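Local coordinates for protein cysteine hydrolase (Vibrio cholerae, PDB 6V98) that is a type VI secretion system effector that probably acts as a cysteine hydrolase of the papain-like peptidase clan, delivered into rival bacterial cells, at residues Ser114-Arg119 with Glu181-Ser186; Pro9-Asp14 with Gly43-Ile48; Asn3-Ile8 with Gly120-Glu125. One frame throughout, in Å; residues are numbered along the deposited sequence.

Contact 1 (Ser114-Arg119 with Glu181-Ser186). With CA (calcium ion), chain B; CA (calcium ion), chain C.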
loop_
_atom_site.group_PDB
_atom_site.type_symbol
_atom_site.label_atom_id
_atom_site.label_comp_id
_atom_site.label_asym_id
_atom_site.label_seq_id
_atom_site.Cartn_x
_atom_site.Cartn_y
_atom_site.Cartn_z
ATOM N N SER A 114 4.941 7.090 -5.367
ATOM C CA SER A 114 4.974 6.302 -6.594
ATOM C C SER A 114 4.071 5.095 -6.390
ATOM O O SER A 114 4.245 4.367 -5.415
ATOM C CB SER A 114 6.399 5.833 -6.916
ATOM O OG SER A 114 7.285 6.917 -7.133
ATOM N N GLY A 115 3.109 4.872 -7.300
ATOM C CA GLY A 115 2.174 3.777 -7.130
ATOM C C GLY A 115 1.865 3.070 -8.437
ATOM O O GLY A 115 2.298 3.483 -9.516
ATOM N N VAL A 116 1.132 1.967 -8.312
ATOM C CA VAL A 116 0.500 1.300 -9.445
ATOM C C VAL A 116 -0.964 1.107 -9.100
ATOM O O VAL A 116 -1.333 1.003 -7.925
ATOM C CB VAL A 116 1.157 -0.059 -9.795
ATOM C CG1 VAL A 116 2.577 0.157 -10.283
ATOM C CG2 VAL A 116 1.114 -1.025 -8.585
ATOM N N VAL A 117 -1.803 1.033 -10.128
ATOM C CA VAL A 117 -3.237 0.856 -9.944
ATOM C C VAL A 117 -3.612 -0.502 -10.514
ATOM O O VAL A 117 -3.521 -0.724 -11.727
ATOM C CB VAL A 117 -4.041 1.982 -10.605
ATOM C CG1 VAL A 117 -5.511 1.777 -10.357
ATOM C CG2 VAL A 117 -3.577 3.352 -10.070
ATOM N N LEU A 118 -4.047 -1.407 -9.644
ATOM C CA LEU A 118 -4.388 -2.771 -10.014
ATOM C C LEU A 118 -5.888 -2.957 -9.879
ATOM O O LEU A 118 -6.517 -2.368 -8.999
ATOM C CB LEU A 118 -3.672 -3.779 -9.108
ATOM C CG LEU A 118 -2.190 -3.542 -8.861
ATOM C CD1 LEU A 118 -1.677 -4.541 -7.861
ATOM C CD2 LEU A 118 -1.420 -3.611 -10.180
ATOM N N ARG A 119 -6.456 -3.799 -10.736
ATOM C CA ARG A 119 -7.902 -3.972 -10.783
ATOM C C ARG A 119 -8.283 -5.446 -10.753
ATOM O O ARG A 119 -7.622 -6.285 -11.370
ATOM C CB ARG A 119 -8.496 -3.321 -12.048
ATOM C CG ARG A 119 -8.209 -1.825 -12.182
ATOM C CD ARG A 119 -8.839 -0.993 -11.067
ATOM N NE ARG A 119 -10.302 -1.050 -11.045
ATOM C CZ ARG A 119 -11.095 -0.386 -11.887
ATOM N NH1 ARG A 119 -10.575 0.376 -12.838
ATOM N NH2 ARG A 119 -12.412 -0.486 -11.783
ATOM N N GLU A 181 9.326 0.817 -9.188
ATOM C CA GLU A 181 9.629 1.204 -10.558
ATOM C C GLU A 181 9.591 -0.003 -11.486
ATOM O O GLU A 181 9.095 0.091 -12.612
ATOM C CB GLU A 181 10.983 1.903 -10.615
ATOM C CG GLU A 181 10.984 3.284 -9.965
ATOM C CD GLU A 181 10.053 4.271 -10.660
ATOM O OE1 GLU A 181 10.011 4.282 -11.908
ATOM O OE2 GLU A 181 9.358 5.030 -9.946
ATOM N N GLN A 182 10.092 -1.151 -11.022
ATOM C CA GLN A 182 9.920 -2.392 -11.773
ATOM C C GLN A 182 8.444 -2.727 -11.954
ATOM O O GLN A 182 8.016 -3.110 -13.051
ATOM C CB GLN A 182 10.642 -3.538 -11.059
ATOM C CG GLN A 182 12.126 -3.624 -11.356
ATOM C CD GLN A 182 12.428 -3.580 -12.846
ATOM O OE1 GLN A 182 12.978 -2.600 -13.352
ATOM N NE2 GLN A 182 12.053 -4.636 -13.559
ATOM N N PHE A 183 7.652 -2.596 -10.885
ATOM C CA PHE A 183 6.230 -2.929 -10.953
ATOM C C PHE A 183 5.521 -2.037 -11.965
ATOM O O PHE A 183 4.632 -2.491 -12.700
ATOM C CB PHE A 183 5.607 -2.782 -9.561
ATOM C CG PHE A 183 4.371 -3.633 -9.325
ATOM C CD1 PHE A 183 3.767 -4.331 -10.355
ATOM C CD2 PHE A 183 3.813 -3.718 -8.051
ATOM C CE1 PHE A 183 2.632 -5.099 -10.123
ATOM C CE2 PHE A 183 2.679 -4.499 -7.816
ATOM C CZ PHE A 183 2.089 -5.170 -8.853
ATOM N N GLN A 184 5.927 -0.770 -12.035
ATOM C CA GLN A 184 5.296 0.180 -12.943
ATOM C C GLN A 184 5.549 -0.161 -14.404
ATOM O O GLN A 184 4.801 0.303 -15.269
ATOM C CB GLN A 184 5.800 1.598 -12.659
ATOM C CG GLN A 184 5.201 2.247 -11.397
ATOM C CD GLN A 184 5.724 3.651 -11.157
ATOM O OE1 GLN A 184 6.733 4.055 -11.734
ATOM N NE2 GLN A 184 5.043 4.400 -10.292
ATOM N N LEU A 185 6.582 -0.949 -14.705
ATOM C CA LEU A 185 6.839 -1.301 -16.103
ATOM C C LEU A 185 5.693 -2.080 -16.738
ATOM O O LEU A 185 5.559 -2.068 -17.968
ATOM C CB LEU A 185 8.125 -2.115 -16.212
ATOM C CG LEU A 185 9.389 -1.372 -15.801
ATOM C CD1 LEU A 185 10.601 -2.263 -15.980
ATOM C CD2 LEU A 185 9.519 -0.118 -16.648
ATOM N N SER A 186 4.868 -2.764 -15.942
ATOM C CA SER A 186 3.784 -3.585 -16.473
ATOM C C SER A 186 2.407 -3.188 -15.955
ATOM O O SER A 186 1.442 -3.926 -16.184
ATOM C CB SER A 186 4.036 -5.065 -16.159
ATOM O OG SER A 186 4.441 -5.235 -14.808
HETATM CA CA CA B . 8.100 6.039 -11.721
HETATM CA CA CA C . 3.418 1.750 -16.381
HETATM O O HOH W 1 6.852 6.863 -9.907
HETATM O O HOH W 2 9.755 5.872 -7.529
HETATM O O HOH W 3 3.472 0.216 -18.148
HETATM O O HOH W 4 8.506 5.669 -14.336
HETATM O O HOH W 5 8.802 8.442 -11.858
HETATM O O HOH W 6 5.908 6.851 -12.756
HETATM O O HOH W 7 5.576 2.458 -17.274
#

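Contact 2 (Pro9-Asp14 with Gly43-Ile48)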
loop_
_atom_site.group_PDB
_atom_site.type_symbol
_atom_site.label_atom_id
_atom_site.label_comp_id
_atom_site.label_asym_id
_atom_site.label_seq_id
_atom_site.Cartn_x
_atom_site.Cartn_y
_atom_site.Cartn_z
ATOM N N PRO A 9 -0.921 -0.252 -4.491
ATOM C CA PRO A 9 0.360 -0.184 -3.785
ATOM C C PRO A 9 0.921 1.217 -3.921
ATOM O O PRO A 9 0.926 1.792 -5.012
ATOM C CB PRO A 9 1.226 -1.220 -4.518
ATOM C CG PRO A 9 0.228 -2.184 -5.153
ATOM C CD PRO A 9 -0.940 -1.296 -5.530
ATOM N N VAL A 10 1.379 1.782 -2.805
ATOM C CA VAL A 10 1.974 3.117 -2.801
ATOM C C VAL A 10 3.341 3.024 -2.139
ATOM O O VAL A 10 3.486 2.380 -1.097
ATOM C CB VAL A 10 1.065 4.149 -2.097
ATOM C CG1 VAL A 10 -0.225 4.348 -2.919
ATOM C CG2 VAL A 10 0.717 3.717 -0.681
ATOM N N VAL A 11 4.348 3.639 -2.759
ATOM C CA VAL A 11 5.687 3.730 -2.200
ATOM C C VAL A 11 6.030 5.204 -2.036
ATOM O O VAL A 11 5.664 6.036 -2.873
ATOM C CB VAL A 11 6.724 3.011 -3.090
ATOM C CG1 VAL A 11 8.141 3.262 -2.593
ATOM C CG2 VAL A 11 6.430 1.496 -3.127
ATOM N N PHE A 12 6.706 5.523 -0.938
ATOM C CA PHE A 12 7.177 6.871 -0.642
ATOM C C PHE A 12 8.679 6.832 -0.856
ATOM O O PHE A 12 9.431 6.515 0.073
ATOM C CB PHE A 12 6.831 7.260 0.799
ATOM C CG PHE A 12 5.387 6.991 1.164
ATOM C CD1 PHE A 12 5.023 5.808 1.800
ATOM C CD2 PHE A 12 4.395 7.922 0.850
ATOM C CE1 PHE A 12 3.696 5.557 2.121
ATOM C CE2 PHE A 12 3.075 7.690 1.175
ATOM C CZ PHE A 12 2.721 6.500 1.810
ATOM N N PRO A 13 9.170 7.112 -2.065
ATOM C CA PRO A 13 10.586 6.833 -2.358
ATOM C C PRO A 13 11.553 7.714 -1.598
ATOM O O PRO A 13 12.733 7.357 -1.496
ATOM C CB PRO A 13 10.699 7.080 -3.870
ATOM C CG PRO A 13 9.322 7.410 -4.349
ATOM C CD PRO A 13 8.511 7.818 -3.175
ATOM N N ASP A 14 11.106 8.856 -1.082
ATOM C CA ASP A 14 11.981 9.779 -0.374
ATOM C C ASP A 14 11.883 9.636 1.139
ATOM O O ASP A 14 12.470 10.442 1.868
ATOM C CB ASP A 14 11.666 11.206 -0.799
ATOM C CG ASP A 14 11.883 11.414 -2.279
ATOM O OD1 ASP A 14 12.897 10.903 -2.804
ATOM O OD2 ASP A 14 11.039 12.070 -2.914
ATOM N N GLY A 43 12.962 4.157 1.158
ATOM C CA GLY A 43 11.541 4.252 0.906
ATOM C C GLY A 43 10.708 3.406 1.857
ATOM O O GLY A 43 11.192 2.477 2.506
ATOM N N HIS A 44 9.411 3.721 1.899
ATOM C CA HIS A 44 8.411 2.975 2.656
ATOM C C HIS A 44 7.242 2.658 1.728
ATOM O O HIS A 44 7.048 3.313 0.704
ATOM C CB HIS A 44 7.947 3.778 3.887
ATOM C CG HIS A 44 6.802 3.160 4.631
ATOM N ND1 HIS A 44 6.851 1.888 5.158
ATOM C CD2 HIS A 44 5.577 3.646 4.938
ATOM C CE1 HIS A 44 5.706 1.619 5.762
ATOM N NE2 HIS A 44 4.912 2.668 5.637
ATOM N N ALA A 45 6.458 1.637 2.077
ATOM C CA ALA A 45 5.385 1.196 1.201
ATOM C C ALA A 45 4.129 0.949 2.017
ATOM O O ALA A 45 4.205 0.582 3.190
ATOM C CB ALA A 45 5.759 -0.088 0.434
ATOM N N GLY A 46 2.973 1.166 1.383
ATOM C CA GLY A 46 1.686 0.804 1.960
ATOM C C GLY A 46 0.724 0.414 0.854
ATOM O O GLY A 46 1.157 0.296 -0.289
ATOM N N VAL A 47 -0.559 0.198 1.147
ATOM C CA VAL A 47 -1.494 -0.181 0.089
ATOM C C VAL A 47 -2.862 0.427 0.369
ATOM O O VAL A 47 -3.367 0.368 1.492
ATOM C CB VAL A 47 -1.579 -1.718 -0.086
ATOM C CG1 VAL A 47 -2.039 -2.415 1.197
ATOM C CG2 VAL A 47 -2.459 -2.081 -1.292
ATOM N N ILE A 48 -3.448 1.025 -0.660
ATOM C CA ILE A 48 -4.821 1.498 -0.623
ATOM C C ILE A 48 -5.710 0.440 -1.246
ATOM O O ILE A 48 -5.395 -0.093 -2.315
ATOM C CB ILE A 48 -4.968 2.827 -1.383
ATOM C CG1 ILE A 48 -4.070 3.886 -0.749
ATOM C CG2 ILE A 48 -6.429 3.259 -1.376
ATOM C CD1 ILE A 48 -4.020 5.215 -1.539
#

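Contact 3 (Asn3-Ile8 with Gly120-Glu125)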
loop_
_atom_site.group_PDB
_atom_site.type_symbol
_atom_site.label_atom_id
_atom_site.label_comp_id
_atom_site.label_asym_id
_atom_site.label_seq_id
_atom_site.Cartn_x
_atom_site.Cartn_y
_atom_site.Cartn_z
ATOM N N ASN A 3 -18.296 -3.140 -11.126
ATOM C CA ASN A 3 -17.036 -2.443 -11.365
ATOM C C ASN A 3 -15.923 -3.093 -10.556
ATOM O O ASN A 3 -16.097 -3.369 -9.366
ATOM C CB ASN A 3 -17.174 -0.967 -10.986
ATOM C CG ASN A 3 -15.976 -0.128 -11.408
ATOM O OD1 ASN A 3 -15.455 -0.276 -12.516
ATOM N ND2 ASN A 3 -15.526 0.753 -10.513
ATOM N N ASP A 4 -14.784 -3.345 -11.209
ATOM C CA ASP A 4 -13.640 -3.960 -10.542
ATOM C C ASP A 4 -13.190 -3.134 -9.339
ATOM O O ASP A 4 -13.251 -1.904 -9.339
ATOM C CB ASP A 4 -12.464 -4.101 -11.513
ATOM C CG ASP A 4 -12.489 -5.408 -12.286
ATOM O OD1 ASP A 4 -13.262 -6.305 -11.915
ATOM O OD2 ASP A 4 -11.734 -5.528 -13.267
ATOM N N ASP A 5 -12.713 -3.830 -8.306
ATOM C CA ASP A 5 -12.106 -3.163 -7.172
ATOM C C ASP A 5 -10.745 -2.594 -7.567
ATOM O O ASP A 5 -10.223 -2.856 -8.658
ATOM C CB ASP A 5 -11.964 -4.137 -6.005
ATOM C CG ASP A 5 -13.287 -4.780 -5.633
ATOM O OD1 ASP A 5 -14.286 -4.038 -5.455
ATOM O OD2 ASP A 5 -13.335 -6.020 -5.532
ATOM N N PHE A 6 -10.164 -1.821 -6.651
ATOM C CA PHE A 6 -8.871 -1.185 -6.845
ATOM C C PHE A 6 -7.930 -1.614 -5.732
ATOM O O PHE A 6 -8.316 -1.630 -4.559
ATOM C CB PHE A 6 -8.955 0.354 -6.810
ATOM C CG PHE A 6 -9.908 0.963 -7.812
ATOM C CD1 PHE A 6 -11.275 0.908 -7.611
ATOM C CD2 PHE A 6 -9.422 1.646 -8.921
ATOM C CE1 PHE A 6 -12.157 1.509 -8.527
ATOM C CE2 PHE A 6 -10.293 2.244 -9.843
ATOM C CZ PHE A 6 -11.656 2.168 -9.641
ATOM N N LEU A 7 -6.700 -1.955 -6.106
ATOM C CA LEU A 7 -5.598 -2.127 -5.161
ATOM C C LEU A 7 -4.463 -1.227 -5.633
ATOM O O LEU A 7 -3.986 -1.368 -6.766
ATOM C CB LEU A 7 -5.140 -3.591 -5.068
ATOM C CG LEU A 7 -4.299 -3.915 -3.827
ATOM C CD1 LEU A 7 -5.199 -3.945 -2.585
ATOM C CD2 LEU A 7 -3.556 -5.248 -3.980
ATOM N N ILE A 8 -4.060 -0.286 -4.785
ATOM C CA ILE A 8 -3.072 0.721 -5.153
ATOM C C ILE A 8 -1.894 0.607 -4.197
ATOM O O ILE A 8 -1.882 1.275 -3.148
ATOM C CB ILE A 8 -3.673 2.135 -5.129
ATOM C CG1 ILE A 8 -4.950 2.175 -5.968
ATOM C CG2 ILE A 8 -2.662 3.160 -5.630
ATOM C CD1 ILE A 8 -5.622 3.536 -5.967
ATOM N N GLY A 120 -9.393 -5.739 -10.093
ATOM C CA GLY A 120 -9.923 -7.087 -10.068
ATOM C C GLY A 120 -11.071 -7.154 -9.087
ATOM O O GLY A 120 -11.440 -6.158 -8.460
ATOM N N LYS A 121 -11.644 -8.353 -8.969
ATOM C CA LYS A 121 -12.713 -8.596 -8.001
ATOM C C LYS A 121 -12.072 -9.237 -6.780
ATOM O O LYS A 121 -11.806 -10.441 -6.773
ATOM C CB LYS A 121 -13.807 -9.481 -8.591
ATOM C CG LYS A 121 -14.521 -8.865 -9.791
ATOM C CD LYS A 121 -15.321 -7.638 -9.370
ATOM C CE LYS A 121 -16.034 -6.980 -10.542
ATOM N NZ LYS A 121 -15.921 -7.735 -11.816
ATOM N N PHE A 122 -11.808 -8.434 -5.743
ATOM C CA PHE A 122 -11.083 -8.983 -4.606
ATOM C C PHE A 122 -11.273 -8.225 -3.298
ATOM O O PHE A 122 -10.549 -8.498 -2.339
ATOM C CB PHE A 122 -9.583 -9.049 -4.922
ATOM C CG PHE A 122 -9.029 -7.781 -5.484
ATOM C CD1 PHE A 122 -9.048 -6.604 -4.743
ATOM C CD2 PHE A 122 -8.489 -7.754 -6.752
ATOM C CE1 PHE A 122 -8.557 -5.421 -5.267
ATOM C CE2 PHE A 122 -7.989 -6.569 -7.280
ATOM C CZ PHE A 122 -8.014 -5.408 -6.532
ATOM N N PHE A 123 -12.216 -7.276 -3.233
ATOM C CA PHE A 123 -12.273 -6.410 -2.058
ATOM C C PHE A 123 -12.419 -7.210 -0.766
ATOM O O PHE A 123 -11.663 -6.997 0.189
ATOM C CB PHE A 123 -13.406 -5.390 -2.169
ATOM C CG PHE A 123 -13.500 -4.492 -0.965
ATOM C CD1 PHE A 123 -12.758 -3.319 -0.895
ATOM C CD2 PHE A 123 -14.291 -4.840 0.116
ATOM C CE1 PHE A 123 -12.828 -2.498 0.223
ATOM C CE2 PHE A 123 -14.360 -4.024 1.233
ATOM C CZ PHE A 123 -13.627 -2.857 1.283
ATOM N N SER A 124 -13.410 -8.102 -0.691
ATOM C CA SER A 124 -13.628 -8.801 0.576
ATOM C C SER A 124 -12.460 -9.725 0.903
ATOM O O SER A 124 -12.075 -9.858 2.073
ATOM C CB SER A 124 -14.945 -9.581 0.549
ATOM O OG SER A 124 -14.873 -10.693 -0.320
ATOM N N GLU A 125 -11.866 -10.350 -0.113
ATOM C CA GLU A 125 -10.716 -11.215 0.135
ATOM C C GLU A 125 -9.505 -10.419 0.603
ATOM O O GLU A 125 -8.760 -10.867 1.484
ATOM C CB GLU A 125 -10.372 -12.000 -1.121
ATOM C CG GLU A 125 -11.427 -13.028 -1.524
ATOM C CD GLU A 125 -12.528 -12.463 -2.400
ATOM O OE1 GLU A 125 -13.399 -13.257 -2.819
ATOM O OE2 GLU A 125 -12.530 -11.237 -2.664
#

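Contact 1 (Ser114-Arg119 with Glu181-Ser186)
Val116 and Ser114 of strand 113-120 pack against Phe183 and Gln184 in the last part of helix 176-184, a helix-on-sheet contact that buries 270 Å² and runs into a calcium site at one end. At the apolar end, CG2 of Val116 sits over one face of the Phe183 ring, 4.0 Å from its centroid and 19° off the ring normal, which meets the geometry of a CH-pi contact. The Leu118 and Phe183 side chains point at each other from opposite directions, Leu118 CD1 lying 3.9 Å from Phe183 CZ, obliquely to the ring. The other branch of Val116, CG1, packs at 3.5 Å on CG of Gln184, so one methyl serves Phe183 and the other Gln184.

Gln184 joins the apolar and polar parts. Its chain runs straight beyond CG (chi2 -180°), carrying the amide past Val116 to the backbone of Gly115. There NE2 donates to Gly115 O at 3.0 Å, with an N-H...O angle of 161° and the acceptor near the amide plane. The amide's other end, OE1, binds one calcium ion at 2.4 Å, so hydrogen bond and metal together fix the flip of the group. Glu181 holds that ion with both carboxylate oxygens. Ser114 OG, 4.0 Å from Glu181 OE2, is linked to it through a water, and a second water joins OG to Gln184 NE2 while also binding the metal.

Gln184 O reaches a second calcium ion, shared with Glu187 O, Asp189 OD1, Glu203 O and two waters, which ties Gln184 to the start of strand 188-193 and to the C-terminal residue. Strand 113-120 itself lies between strands 5-12 and 188-193, bonded through Ser114 to Val11 and Gly115 to Leu190.

Contact 2 (Pro9-Asp14 with Gly43-Ile48)
Phe12 and His44 form one hydrogen-bonded pair of an antiparallel beta pairing, in which strands 5-12 and 44-50 run side by side at the middle of the antiparallel main sheet. The short segments 9-12 and 44-48 have axes 4.5 Å apart, with their directions at 152°. The tight part is around Val10 and Gly46: Val10 N donates to Gly46 O at 2.9 Å, while Gly46 N returns a bond to Val10 O at 2.8 Å. Gly46 brings no side chain of its own, and Val10 CG2 rests at 3.5 Å on its carbonyl oxygen. On the same face Val10 CG1 meets Ile48 CD1, and helix 93-107 packs on Ile48 and Phe12.

Toward Pro13 and Asp14 the pairing slackens. Phe12 N still gives a good bond to His44 O, but the return bond, His44 N to Phe12 O, is weak at 3.3 Å, and beyond it the chain leaves the strand, with Asp14 exposed and salt-bridged to Arg112. The face of Pro9, Val11, Ala45 and Val47 is also buried, and there Val11 CG2 meets the methyl of Ala45.

His44 is set with CG anti to its backbone N (chi1 173°), lying alongside Phe12 and pointing the same way. Its NE2 bonds to Glu61, and ND1 makes a weak bond to the dimethylarsinoyl group on Cys152. A histidine beside a cysteine is consistent with the active site of a papain-like cysteine hydrolase. The Phe12 and His44 rings meet rim to rim, planes 14° apart, with His44 CD2 3.9 Å from Phe12 CD1.

Contact 3 (Asn3-Ile8 with Gly120-Glu125)
With chi1 at -55°, CG of Asp5 stands anti to its own carbonyl carbon and swings the carboxylate toward the start of helix 123-134, where Phe122 and Phe123 present their backbone N-H groups. The chi1 of Phe122, 49°, places CG between backbone N and carbonyl carbon and brings the ring to Asp5 and Leu7. One oxygen, Asp5 OD2, takes both amides: Phe122 N at 2.9 Å, on the anti lone pair, and Phe123 N at 2.8 Å, from well above the carboxylate plane. The other oxygen, OD1, is held by Gly52 N, so the carboxylate is gripped at both ends.

Phe122 occupies the N-cap position, and the carboxylate that receives these two N-H groups comes from a strand far away in sequence; its negative charge would probably be favoured by the helix N-terminus. The segments also share a beta bridge, the last pairing of strands 5-12 and 113-120 before the chain turns into the helix: Asp5 N donates to Gly120 O at 2.7 Å, and Gly120 N returns a weak bond to Asp5 O.

The Phe122 ring packs with CE1 3.7 Å from Asp5 CB and CZ 3.7 Å from Leu7 CB, while Gly120 O lies over one of its faces. Met163 and Leu165 pack on the same ring. Lys121, bent at chi2 and chi4, brings NZ across Asp4 to form a salt bridge with OD1 at 3.0 Å, a weak hydrogen bond by its geometry.

Overall arrangement
From the N terminus, strand 5-12 supplies one side of contact 3 first and of contact 2 next. Contact 2 closes early, when 43-48 returns beside 9-14 after a loop that is partly unmodelled. Contact 3 closes only at 120-125, so contact 2 is nested within its loop. Contact 1 opens at 114-119, inside that same loop, and closes at 181-186 beyond it; contacts 1 and 3 therefore cross, while contacts 2 and 1 follow in series. All three share the main sheet, where strand 5-12 lies between 44-50 and 113-120. Together they join its central strands to helix 123-134 at one end and to the calcium-bound last part of helix 176-184.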